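Local structure of mandelate racemase/muconate lactonizing enzyme, C-terminal domain protein (Paracoccus denitrificans, 4DWD) at residues Ala10-Met15 with Gly47-Leu52; Glu41-Leu46 with Asp271-Gly276; His298-Gly303 with Pro322-Asp327; Gly305-Ile310 with Leu355-Asp360. The protein binds magnesium and belongs to the mandelate racemase/muconate lactonizing group of the enolase superfamily, where it probably acts as a hydro-lyase on an unidentified substrate. One frame throughout, in Å; residues are numbered along the deposited sequence.

Contact 1: residues Ala10-Met15 with Gly47-Leu52; sequences ALSVAM and GGIASL
With CG of Leu52 set anti to its own carbonyl carbon (chi1 -67°) and the chain extended at chi2, the isobutyl group of this helix residue reaches the strand backbone, its two methyls spread between Ala10 and Ser12. CD1 lies 3.5 Å from Leu11 O and also near Ser12 N; CD2 packs on Ala10 CB at 3.9 Å. The methyl of Ala10 in turn sits over the helix backbone, its CB 3.4 Å from Leu52 O. One turn earlier in the helix, Ile49 brings the tip of its longer branch, CD1, to Ser12 OG at 3.6 Å. Ser12 holds that hydroxyl anti to its backbone N (chi1 170°), where OG donates to a water at 2.7 Å; the water donates a hydrogen bond to Gly47 O. This water bridge is the polar link of an otherwise apolar contact, in the residues that lead into the helix N-cap at Gly48. Strand 5-14 runs between strands 24-32 and 368-372 of the antiparallel sheet in the enolase-type N-terminal capping domain, and helix 49-63 packs against it, Leu52 also touching Ala26 and Ile371 on the two flanking strands.

Contact 2: residues Glu41-Leu46 with Asp271-Gly276; sequences EASPML and DIVKMG
Val273 O accepts the backbone N-H of Ser43, N to O 2.8 Å, the shortest polar bond between the two segments, and this bond joins the N-terminal capping domain to the barrel domain of an enolase-superfamily protein. Next to it the side chain of Val273 wedges against Glu41 and Ser43: CG1 lies 3.4 Å from Glu41 O and also touches Glu41 CB, while CG2 faces the backbone of Ser43. Glu41 O is buried here without a polar partner in the model. The Glu41 carboxylate turns to helix 304-314, OE1 accepting from Gly305 N. Lys274 begins by pointing away, yet its long chain, extended until a bend at chi4 (-71°), returns its ammonium group to Ser43, whose hydroxyl accepts from NZ. On the way, CG of Lys274 packs on Ser43 CB at 3.5 Å. The loop itself is braced by an Asx turn, Asp271 OD1 receiving Val273 N at 2.9 Å, while Asp271 O takes both Lys274 N and Met275 N. The Lys274 side chain also lies about 5 Å, between nearest atoms, from that of Glu249, a residue seen to bind calcium in this protein, though no ion is bound to it in this chain. Met45, present as selenomethionine, crosses the lysine chain at about a right angle, its SE 3.5 Å from Lys274 NZ.

Contact 3: residues His298-Gly303 with Pro322-Asp327; sequences HQTQPG and PVELAD
The imidazole of His298 and the carboxylate of Glu324 stand nearly perpendicular, their planes 87° apart, and OE1 approaches the ring obliquely, 3.9 Å from His298 CD2. The same oxygen is engaged from above the carboxylate plane by the backbone N-H of Gln299, at 2.9 Å and almost straight (169°). Glu324 gets there with CG anti to its backbone N (chi1 -175°) and the rest of its chain extended, laying CG 3.2 Å from Gln299 O; OE2, alongside Thr300 CG2, is hydrogen-bonded to Ser131 OG. His298 ND1 is hydrogen-bonded to Asp271 OD2, which fixes the rotation of the ring beside Glu249, a calcium-binding residue of this protein whose ion is absent from this chain.

Farther along, the methyl of Ala326 rests on Thr300, its CB 3.8 Å from both CA and CB of that residue. The Gln299 amide folds back on its own loop: NE2 donates to Gln301 O at 2.7 Å, in the carbonyl plane and on a lone pair, while OE1 accepts Gln301 N. Waters complete the join, one accepting from Ala326 N and donating to Gln299 O, another linking Gln299 NE2 to Glu324 O. Strand 323-325 pairs in parallel with strand 125-132 of the barrel sheet, and the 298-303 loop follows strand 294-295 and leads into helix 304-314, so the contact joins the loop end of one barrel strand to the next strand, with Val323 packed against Asn309 and Ile310 of that helix.

Contact 4: residues Gly305-Ile310 with Leu355-Asp360; sequences GHFANI and LGIVVD
The Phe307 ring projects from the helix as the main bump, and the chain of 355-357 bends round it to form the hollow. Ile357 lies over one face: its CB sits 4.2 Å from the centroid of the Phe307 ring and only 10° off the normal, a CH-pi contact over the middle of the ring. Beyond it the ethyl branch of Ile357, with CG1 anti to the backbone N (chi1 -175°), brings Ile357 CD1 to 3.5 Å from Phe307 CD1 and also near Phe307 CE1. At the edge, near the ring plane, the carbonyl of Leu355 meets Phe307 CD2, the O lying 3.2 Å from that carbon. Gly356, with a positive phi, turns the chain between these two walls, and its O comes within 3.6 Å of Phe307 CE2.

A second, smaller bump comes from the other partner. Leu355 CD2 fits beside the root of the phenylalanine, 4.1 Å from Phe307 CB, and drops onto the next residue of the helix, where it is 3.7 Å from Ala308 N and touches the alanine methyl. Ile100 of helix 90-110 packs on both Leu355 and Ala308. Both carbonyls near the ring are hydrogen-bonded outside the segments: Leu355 O to His311 NE2 and Gly356 O to Asn338 ND2. The contact is helix-to-loop packing on the TIM-barrel-type domain, fastening helix 304-314 to the segment that leads to helix 361-367 through Val359, a residue seen to bind calcium in this protein but without the ion in this chain.

Overall arrangement
From the N terminus, strand 5-14 is met by the start of helix 49-63 in contact 1, closing a loop that holds strands 24-32 and 37-42. Contact 2 opens on strand 37-42, within that loop, and closes some 225 residues later, so the two cross; they touch through Ser51 and Ala42. Contact 2 ties the capping domain to the barrel. Contacts 3 and 4 come after it and cross each other, because 305-310 lies between the segments of contact 3 and 355-360 beyond them. Contact 2 meets both: Asp271 reaches His298, and Glu41 reaches Gly305. Contacts 1 and 4, about 17 Å apart between centres, do not touch.

Contact 1: residues Ala10-Met15 with Gly47-Leu52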
loop_
_atom_site.group_PDB
_atom_site.type_symbol
_atom_site.label_atom_id
_atom_site.label_comp_id
_atom_site.label_asym_id
_atom_site.label_seq_id
_atom_site.Cartn_x
_atom_site.Cartn_y
_atom_site.Cartn_z
ATOM N N ALA B 10 -26.734 11.126 39.592
ATOM C CA ALA B 10 -27.102 11.063 38.177
ATOM C C ALA B 10 -28.518 11.623 38.026
ATOM O O ALA B 10 -29.458 11.097 38.625
ATOM C CB ALA B 10 -27.041 9.619 37.681
ATOM N N LEU B 11 -28.662 12.687 37.237
ATOM C CA LEU B 11 -29.904 13.455 37.170
ATOM C C LEU B 11 -30.440 13.568 35.744
ATOM O O LEU B 11 -29.741 14.015 34.831
ATOM C CB LEU B 11 -29.660 14.867 37.718
ATOM C CG LEU B 11 -29.122 14.995 39.149
ATOM C CD1 LEU B 11 -28.842 16.452 39.474
ATOM C CD2 LEU B 11 -30.075 14.375 40.163
ATOM N N SER B 12 -31.697 13.162 35.566
ATOM C CA SER B 12 -32.422 13.363 34.321
ATOM C C SER B 12 -33.264 14.621 34.517
ATOM O O SER B 12 -34.110 14.670 35.422
ATOM C CB SER B 12 -33.308 12.149 34.017
ATOM O OG SER B 12 -34.189 12.400 32.931
ATOM N N VAL B 13 -33.023 15.635 33.688
ATOM C CA VAL B 13 -33.583 16.971 33.912
ATOM C C VAL B 13 -34.417 17.462 32.727
ATOM O O VAL B 13 -33.944 17.474 31.586
ATOM C CB VAL B 13 -32.451 17.980 34.227
ATOM C CG1 VAL B 13 -33.004 19.376 34.507
ATOM C CG2 VAL B 13 -31.617 17.494 35.413
ATOM N N ALA B 14 -35.661 17.859 33.007
ATOM C CA ALA B 14 -36.549 18.471 32.023
ATOM C C ALA B 14 -36.053 19.879 31.705
ATOM O O ALA B 14 -35.874 20.691 32.613
ATOM C CB ALA B 14 -37.977 18.506 32.554
HETATM N N MSE B 15 -35.823 20.164 30.422
HETATM C CA MSE B 15 -35.196 21.433 30.016
HETATM C C MSE B 15 -36.150 22.350 29.292
HETATM O O MSE B 15 -36.999 21.899 28.517
HETATM C CB MSE B 15 -34.031 21.106 29.081
HETATM C CG MSE B 15 -32.932 20.320 29.799
HETATM SE SE MSE B 15 -31.868 21.419 31.031
HETATM C CE MSE B 15 -30.733 22.329 29.711
ATOM N N GLY B 47 -32.533 10.470 25.899
ATOM C CA GLY B 47 -32.597 11.008 27.257
ATOM C C GLY B 47 -31.336 10.800 28.087
ATOM O O GLY B 47 -31.208 11.335 29.202
ATOM N N GLY B 48 -30.395 10.019 27.575
ATOM C CA GLY B 48 -29.186 9.734 28.355
ATOM C C GLY B 48 -29.425 8.830 29.557
ATOM O O GLY B 48 -28.567 8.742 30.447
ATOM N N ILE B 49 -30.573 8.154 29.588
ATOM C CA ILE B 49 -30.979 7.380 30.767
ATOM C C ILE B 49 -30.048 6.193 31.014
ATOM O O ILE B 49 -29.654 5.939 32.154
ATOM C CB ILE B 49 -32.452 6.915 30.658
ATOM C CG1 ILE B 49 -33.388 8.114 30.395
ATOM C CG2 ILE B 49 -32.860 6.125 31.903
ATOM C CD1 ILE B 49 -33.354 9.202 31.440
ATOM N N ALA B 50 -29.651 5.509 29.942
ATOM C CA ALA B 50 -28.726 4.392 30.089
ATOM C C ALA B 50 -27.382 4.884 30.649
ATOM O O ALA B 50 -26.832 4.262 31.566
ATOM C CB ALA B 50 -28.539 3.653 28.766
ATOM N N SER B 51 -26.866 6.001 30.130
ATOM C CA SER B 51 -25.625 6.559 30.690
ATOM C C SER B 51 -25.754 6.920 32.174
ATOM O O SER B 51 -24.853 6.659 32.966
ATOM C CB SER B 51 -25.126 7.772 29.900
ATOM O OG SER B 51 -24.693 7.399 28.600
ATOM N N LEU B 52 -26.880 7.522 32.540
ATOM C CA LEU B 52 -27.130 7.871 33.929
ATOM C C LEU B 52 -27.200 6.634 34.831
ATOM O O LEU B 52 -26.699 6.667 35.958
ATOM C CB LEU B 52 -28.407 8.703 34.047
ATOM C CG LEU B 52 -28.368 10.107 33.418
ATOM C CD1 LEU B 52 -29.747 10.750 33.557
ATOM C CD2 LEU B 52 -27.293 10.993 34.046
HETATM O O HOH W 1 -32.734 12.897 30.714
#

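Contact 2: residues Glu41-Leu46 with Asp271-Gly276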
loop_
_atom_site.group_PDB
_atom_site.type_symbol
_atom_site.label_atom_id
_atom_site.label_comp_id
_atom_site.label_asym_id
_atom_site.label_seq_id
_atom_site.Cartn_x
_atom_site.Cartn_y
_atom_site.Cartn_z
ATOM N N GLU B 41 -21.960 16.506 32.192
ATOM C CA GLU B 41 -23.087 16.224 31.302
ATOM C C GLU B 41 -22.753 15.040 30.409
ATOM O O GLU B 41 -21.618 14.929 29.935
ATOM C CB GLU B 41 -23.426 17.452 30.451
ATOM C CG GLU B 41 -24.614 17.204 29.536
ATOM C CD GLU B 41 -25.220 18.461 28.939
ATOM O OE1 GLU B 41 -24.654 19.572 29.060
ATOM O OE2 GLU B 41 -26.293 18.318 28.326
ATOM N N ALA B 42 -23.741 14.158 30.216
ATOM C CA ALA B 42 -23.650 13.048 29.254
ATOM C C ALA B 42 -24.560 13.350 28.072
ATOM O O ALA B 42 -25.652 13.893 28.256
ATOM C CB ALA B 42 -24.091 11.733 29.895
ATOM N N SER B 43 -24.140 12.975 26.863
ATOM C CA SER B 43 -24.962 13.200 25.671
ATOM C C SER B 43 -26.340 12.576 25.896
ATOM O O SER B 43 -26.429 11.382 26.193
ATOM C CB SER B 43 -24.280 12.575 24.457
ATOM O OG SER B 43 -24.935 12.957 23.256
ATOM N N PRO B 44 -27.418 13.376 25.756
ATOM C CA PRO B 44 -28.751 12.897 26.159
ATOM C C PRO B 44 -29.447 12.095 25.051
ATOM O O PRO B 44 -30.590 12.412 24.645
ATOM C CB PRO B 44 -29.489 14.197 26.462
ATOM C CG PRO B 44 -28.903 15.184 25.509
ATOM C CD PRO B 44 -27.438 14.809 25.390
HETATM N N MSE B 45 -28.765 11.047 24.590
HETATM C CA MSE B 45 -29.294 10.189 23.523
HETATM C C MSE B 45 -30.397 9.354 24.121
HETATM O O MSE B 45 -30.181 8.612 25.100
HETATM C CB MSE B 45 -28.163 9.337 22.934
HETATM C CG MSE B 45 -27.025 10.211 22.389
HETATM SE SE MSE B 45 -27.589 11.394 20.911
HETATM C CE MSE B 45 -28.053 13.032 21.863
ATOM N N LEU B 46 -31.593 9.477 23.543
ATOM C CA LEU B 46 -32.814 8.885 24.109
ATOM C C LEU B 46 -32.906 9.232 25.601
ATOM O O LEU B 46 -33.266 8.404 26.452
ATOM C CB LEU B 46 -32.892 7.370 23.839
ATOM C CG LEU B 46 -32.909 6.955 22.368
ATOM C CD1 LEU B 46 -33.035 5.448 22.289
ATOM C CD2 LEU B 46 -34.027 7.630 21.590
ATOM N N ASP B 271 -17.156 14.650 20.422
ATOM C CA ASP B 271 -18.045 15.478 21.262
ATOM C C ASP B 271 -17.702 15.224 22.718
ATOM O O ASP B 271 -17.744 14.072 23.191
ATOM C CB ASP B 271 -19.518 15.113 20.960
ATOM C CG ASP B 271 -20.520 15.968 21.695
ATOM O OD1 ASP B 271 -20.284 16.344 22.856
ATOM O OD2 ASP B 271 -21.592 16.231 21.100
ATOM N N ILE B 272 -17.417 16.311 23.432
ATOM C CA ILE B 272 -16.978 16.269 24.824
ATOM C C ILE B 272 -17.947 15.603 25.819
ATOM O O ILE B 272 -17.510 15.155 26.892
ATOM C CB ILE B 272 -16.611 17.721 25.273
ATOM C CG1 ILE B 272 -15.678 17.761 26.487
ATOM C CG2 ILE B 272 -17.850 18.604 25.464
ATOM C CD1 ILE B 272 -14.873 19.042 26.492
ATOM N N VAL B 273 -19.243 15.553 25.486
ATOM C CA VAL B 273 -20.215 14.874 26.348
ATOM C C VAL B 273 -20.570 13.482 25.846
ATOM O O VAL B 273 -21.323 12.747 26.512
ATOM C CB VAL B 273 -21.502 15.701 26.611
ATOM C CG1 VAL B 273 -21.165 17.015 27.281
ATOM C CG2 VAL B 273 -22.325 15.936 25.353
ATOM N N LYS B 274 -20.016 13.111 24.689
ATOM C CA LYS B 274 -20.169 11.740 24.183
ATOM C C LYS B 274 -19.007 10.830 24.567
ATOM O O LYS B 274 -19.171 9.611 24.653
ATOM C CB LYS B 274 -20.326 11.719 22.655
ATOM C CG LYS B 274 -21.615 12.382 22.191
ATOM C CD LYS B 274 -21.728 12.273 20.676
ATOM C CE LYS B 274 -22.960 12.984 20.131
ATOM N NZ LYS B 274 -24.218 12.260 20.489
HETATM N N MSE B 275 -17.834 11.418 24.762
HETATM C CA MSE B 275 -16.608 10.658 25.030
HETATM C C MSE B 275 -15.598 11.596 25.625
HETATM O O MSE B 275 -15.602 12.803 25.325
HETATM C CB MSE B 275 -16.070 10.047 23.720
HETATM C CG MSE B 275 -15.667 11.064 22.641
HETATM SE SE MSE B 275 -13.790 11.650 22.816
HETATM C CE MSE B 275 -12.949 10.090 21.970
ATOM N N GLY B 276 -14.745 11.045 26.486
ATOM C CA GLY B 276 -13.523 11.713 26.906
ATOM C C GLY B 276 -13.630 12.817 27.937
ATOM O O GLY B 276 -12.768 12.944 28.798
#

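Contact 3: residues His298-Gly303 with Pro322-Asp327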
loop_
_atom_site.group_PDB
_atom_site.type_symbol
_atom_site.label_atom_id
_atom_site.label_comp_id
_atom_site.label_asym_id
_atom_site.label_seq_id
_atom_site.Cartn_x
_atom_site.Cartn_y
_atom_site.Cartn_z
ATOM N N HIS B 298 -18.004 18.401 17.727
ATOM C CA HIS B 298 -19.461 18.399 17.727
ATOM C C HIS B 298 -19.931 18.766 19.116
ATOM O O HIS B 298 -19.409 18.255 20.121
ATOM C CB HIS B 298 -19.919 17.003 17.343
ATOM C CG HIS B 298 -21.408 16.782 17.424
ATOM N ND1 HIS B 298 -22.036 16.441 18.568
ATOM C CD2 HIS B 298 -22.379 16.818 16.440
ATOM C CE1 HIS B 298 -23.351 16.282 18.326
ATOM N NE2 HIS B 298 -23.562 16.513 17.026
ATOM N N GLN B 299 -20.902 19.672 19.214
ATOM C CA GLN B 299 -21.470 19.984 20.531
ATOM C C GLN B 299 -22.820 20.658 20.345
ATOM O O GLN B 299 -22.917 21.681 19.678
ATOM C CB GLN B 299 -20.499 20.863 21.328
ATOM C CG GLN B 299 -20.540 20.631 22.831
ATOM C CD GLN B 299 -21.884 20.964 23.443
ATOM O OE1 GLN B 299 -22.579 20.087 23.982
ATOM N NE2 GLN B 299 -22.277 22.226 23.341
ATOM N N THR B 300 -23.866 20.067 20.915
ATOM C CA THR B 300 -25.235 20.526 20.666
ATOM C C THR B 300 -25.981 20.951 21.919
ATOM O O THR B 300 -27.135 21.342 21.821
ATOM C CB THR B 300 -26.064 19.446 19.942
ATOM O OG1 THR B 300 -26.091 18.251 20.739
ATOM C CG2 THR B 300 -25.452 19.147 18.559
ATOM N N GLN B 301 -25.332 20.885 23.081
ATOM C CA GLN B 301 -25.995 21.223 24.354
ATOM C C GLN B 301 -25.626 22.627 24.839
ATOM O O GLN B 301 -24.466 23.028 24.723
ATOM C CB GLN B 301 -25.673 20.169 25.422
ATOM C CG GLN B 301 -25.975 18.727 25.003
ATOM C CD GLN B 301 -27.416 18.535 24.540
ATOM O OE1 GLN B 301 -28.355 19.047 25.149
ATOM N NE2 GLN B 301 -27.592 17.791 23.458
ATOM N N PRO B 302 -26.600 23.377 25.403
ATOM C CA PRO B 302 -26.360 24.799 25.691
ATOM C C PRO B 302 -25.751 25.108 27.060
ATOM O O PRO B 302 -25.356 26.251 27.311
ATOM C CB PRO B 302 -27.769 25.398 25.628
ATOM C CG PRO B 302 -28.659 24.286 26.063
ATOM C CD PRO B 302 -28.035 23.036 25.482
ATOM N N GLY B 303 -25.686 24.110 27.937
ATOM C CA GLY B 303 -25.242 24.339 29.311
ATOM C C GLY B 303 -23.875 23.768 29.615
ATOM O O GLY B 303 -22.857 24.258 29.117
ATOM N N PRO B 322 -15.568 27.757 13.625
ATOM C CA PRO B 322 -16.139 28.283 14.855
ATOM C C PRO B 322 -16.722 27.212 15.780
ATOM O O PRO B 322 -16.778 26.039 15.434
ATOM C CB PRO B 322 -17.264 29.197 14.360
ATOM C CG PRO B 322 -16.987 29.422 12.915
ATOM C CD PRO B 322 -16.359 28.150 12.447
ATOM N N VAL B 323 -17.159 27.656 16.951
ATOM C CA VAL B 323 -17.821 26.809 17.950
ATOM C C VAL B 323 -19.276 26.535 17.557
ATOM O O VAL B 323 -20.028 27.449 17.230
ATOM C CB VAL B 323 -17.805 27.512 19.322
ATOM C CG1 VAL B 323 -18.538 26.675 20.365
ATOM C CG2 VAL B 323 -16.375 27.783 19.770
ATOM N N GLU B 324 -19.683 25.271 17.613
ATOM C CA GLU B 324 -21.061 24.905 17.280
ATOM C C GLU B 324 -22.103 25.483 18.239
ATOM O O GLU B 324 -21.972 25.368 19.463
ATOM C CB GLU B 324 -21.213 23.386 17.210
ATOM C CG GLU B 324 -22.607 22.984 16.733
ATOM C CD GLU B 324 -22.740 21.534 16.305
ATOM O OE1 GLU B 324 -21.871 20.703 16.626
ATOM O OE2 GLU B 324 -23.763 21.225 15.667
ATOM N N LEU B 325 -23.129 26.103 17.653
ATOM C CA LEU B 325 -24.323 26.562 18.360
ATOM C C LEU B 325 -25.562 25.956 17.698
ATOM O O LEU B 325 -26.046 26.434 16.655
ATOM C CB LEU B 325 -24.396 28.093 18.413
ATOM C CG LEU B 325 -25.650 28.665 19.105
ATOM C CD1 LEU B 325 -25.677 28.282 20.586
ATOM C CD2 LEU B 325 -25.699 30.171 18.925
ATOM N N ALA B 326 -26.065 24.888 18.309
ATOM C CA ALA B 326 -27.141 24.098 17.703
ATOM C C ALA B 326 -28.548 24.575 18.089
ATOM O O ALA B 326 -28.709 25.531 18.851
ATOM C CB ALA B 326 -26.948 22.615 18.007
ATOM N N ASP B 327 -29.556 23.885 17.559
ATOM C CA ASP B 327 -30.956 24.292 17.676
ATOM C C ASP B 327 -31.453 24.379 19.106
ATOM O O ASP B 327 -31.019 23.639 19.980
ATOM C CB ASP B 327 -31.854 23.321 16.907
ATOM C CG ASP B 327 -31.284 22.954 15.546
ATOM O OD1 ASP B 327 -30.311 22.173 15.514
ATOM O OD2 ASP B 327 -31.814 23.438 14.525
HETATM O O HOH W 2 -24.676 23.805 20.618
HETATM O O HOH W 3 -20.576 24.490 22.149
HETATM O O HOH W 4 -28.461 23.962 21.690
HETATM O O HOH W 5 -29.581 21.284 20.015
#

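Contact 4: residues Gly305-Ile310 with Leu355-Asp360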
loop_
_atom_site.group_PDB
_atom_site.type_symbol
_atom_site.label_atom_id
_atom_site.label_comp_id
_atom_site.label_asym_id
_atom_site.label_seq_id
_atom_site.Cartn_x
_atom_site.Cartn_y
_atom_site.Cartn_z
ATOM N N GLY B 305 -22.205 21.028 28.757
ATOM C CA GLY B 305 -21.386 20.576 27.622
ATOM C C GLY B 305 -20.792 21.741 26.844
ATOM O O GLY B 305 -19.656 21.683 26.388
ATOM N N HIS B 306 -21.564 22.815 26.691
ATOM C CA HIS B 306 -21.061 23.987 25.999
ATOM C C HIS B 306 -19.890 24.579 26.734
ATOM O O HIS B 306 -18.877 24.922 26.125
ATOM C CB HIS B 306 -22.168 25.019 25.858
ATOM C CG HIS B 306 -21.685 26.343 25.360
ATOM N ND1 HIS B 306 -21.424 26.582 24.051
ATOM C CD2 HIS B 306 -21.411 27.522 26.042
ATOM C CE1 HIS B 306 -21.011 27.856 23.910
ATOM N NE2 HIS B 306 -21.013 28.433 25.126
ATOM N N PHE B 307 -20.012 24.704 28.052
ATOM C CA PHE B 307 -18.937 25.295 28.840
ATOM C C PHE B 307 -17.670 24.443 28.783
ATOM O O PHE B 307 -16.573 24.973 28.604
ATOM C CB PHE B 307 -19.395 25.537 30.280
ATOM C CG PHE B 307 -20.083 26.857 30.473
ATOM C CD1 PHE B 307 -21.351 27.088 29.942
ATOM C CD2 PHE B 307 -19.472 27.858 31.205
ATOM C CE1 PHE B 307 -21.982 28.305 30.127
ATOM C CE2 PHE B 307 -20.094 29.077 31.397
ATOM C CZ PHE B 307 -21.354 29.305 30.851
ATOM N N ALA B 308 -17.809 23.124 28.924
ATOM C CA ALA B 308 -16.644 22.251 28.780
ATOM C C ALA B 308 -15.979 22.428 27.420
ATOM O O ALA B 308 -14.758 22.566 27.319
ATOM C CB ALA B 308 -17.045 20.801 28.997
ATOM N N ASN B 309 -16.807 22.447 26.382
ATOM C CA ASN B 309 -16.349 22.617 25.005
ATOM C C ASN B 309 -15.558 23.909 24.814
ATOM O O ASN B 309 -14.463 23.883 24.241
ATOM C CB ASN B 309 -17.555 22.555 24.054
ATOM C CG ASN B 309 -17.168 22.377 22.589
ATOM O OD1 ASN B 309 -16.313 21.564 22.251
ATOM N ND2 ASN B 309 -17.833 23.125 21.707
ATOM N N ILE B 310 -16.094 25.036 25.295
ATOM C CA ILE B 310 -15.366 26.306 25.107
ATOM C C ILE B 310 -14.082 26.432 25.954
ATOM O O ILE B 310 -13.114 27.039 25.509
ATOM C CB ILE B 310 -16.265 27.566 25.195
ATOM C CG1 ILE B 310 -16.835 27.751 26.609
ATOM C CG2 ILE B 310 -17.349 27.526 24.107
ATOM C CD1 ILE B 310 -17.556 29.074 26.798
ATOM N N LEU B 355 -15.787 25.354 35.627
ATOM C CA LEU B 355 -16.477 25.639 34.370
ATOM C C LEU B 355 -16.993 27.068 34.296
ATOM O O LEU B 355 -17.017 27.672 33.230
ATOM C CB LEU B 355 -17.685 24.716 34.219
ATOM C CG LEU B 355 -17.374 23.265 33.884
ATOM C CD1 LEU B 355 -18.644 22.465 34.080
ATOM C CD2 LEU B 355 -16.849 23.102 32.458
ATOM N N GLY B 356 -17.426 27.590 35.435
ATOM C CA GLY B 356 -18.059 28.901 35.480
ATOM C C GLY B 356 -19.532 28.885 35.121
ATOM O O GLY B 356 -20.112 29.942 34.917
ATOM N N ILE B 357 -20.139 27.701 35.062
ATOM C CA ILE B 357 -21.570 27.566 34.774
ATOM C C ILE B 357 -22.334 27.818 36.070
ATOM O O ILE B 357 -21.909 27.373 37.139
ATOM C CB ILE B 357 -21.941 26.179 34.168
ATOM C CG1 ILE B 357 -23.416 26.145 33.769
ATOM C CG2 ILE B 357 -21.676 25.048 35.149
ATOM C CD1 ILE B 357 -23.690 26.065 32.296
ATOM N N VAL B 358 -23.444 28.545 35.967
ATOM C CA VAL B 358 -24.266 28.894 37.122
ATOM C C VAL B 358 -25.625 28.196 37.019
ATOM O O VAL B 358 -26.384 28.408 36.070
ATOM C CB VAL B 358 -24.434 30.426 37.240
ATOM C CG1 VAL B 358 -25.394 30.784 38.369
ATOM C CG2 VAL B 358 -23.082 31.103 37.446
ATOM N N VAL B 359 -25.909 27.343 37.998
ATOM C CA VAL B 359 -27.130 26.542 38.028
ATOM C C VAL B 359 -28.174 27.193 38.935
ATOM O O VAL B 359 -27.855 27.629 40.042
ATOM C CB VAL B 359 -26.837 25.099 38.516
ATOM C CG1 VAL B 359 -28.112 24.265 38.585
ATOM C CG2 VAL B 359 -25.794 24.424 37.633
ATOM N N ASP B 360 -29.416 27.264 38.464
ATOM C CA ASP B 360 -30.527 27.692 39.315
ATOM C C ASP B 360 -30.997 26.468 40.091
ATOM O O ASP B 360 -31.647 25.584 39.533
ATOM C CB ASP B 360 -31.654 28.264 38.451
ATOM C CG ASP B 360 -32.860 28.732 39.262
ATOM O OD1 ASP B 360 -33.226 28.100 40.281
ATOM O OD2 ASP B 360 -33.466 29.732 38.847
#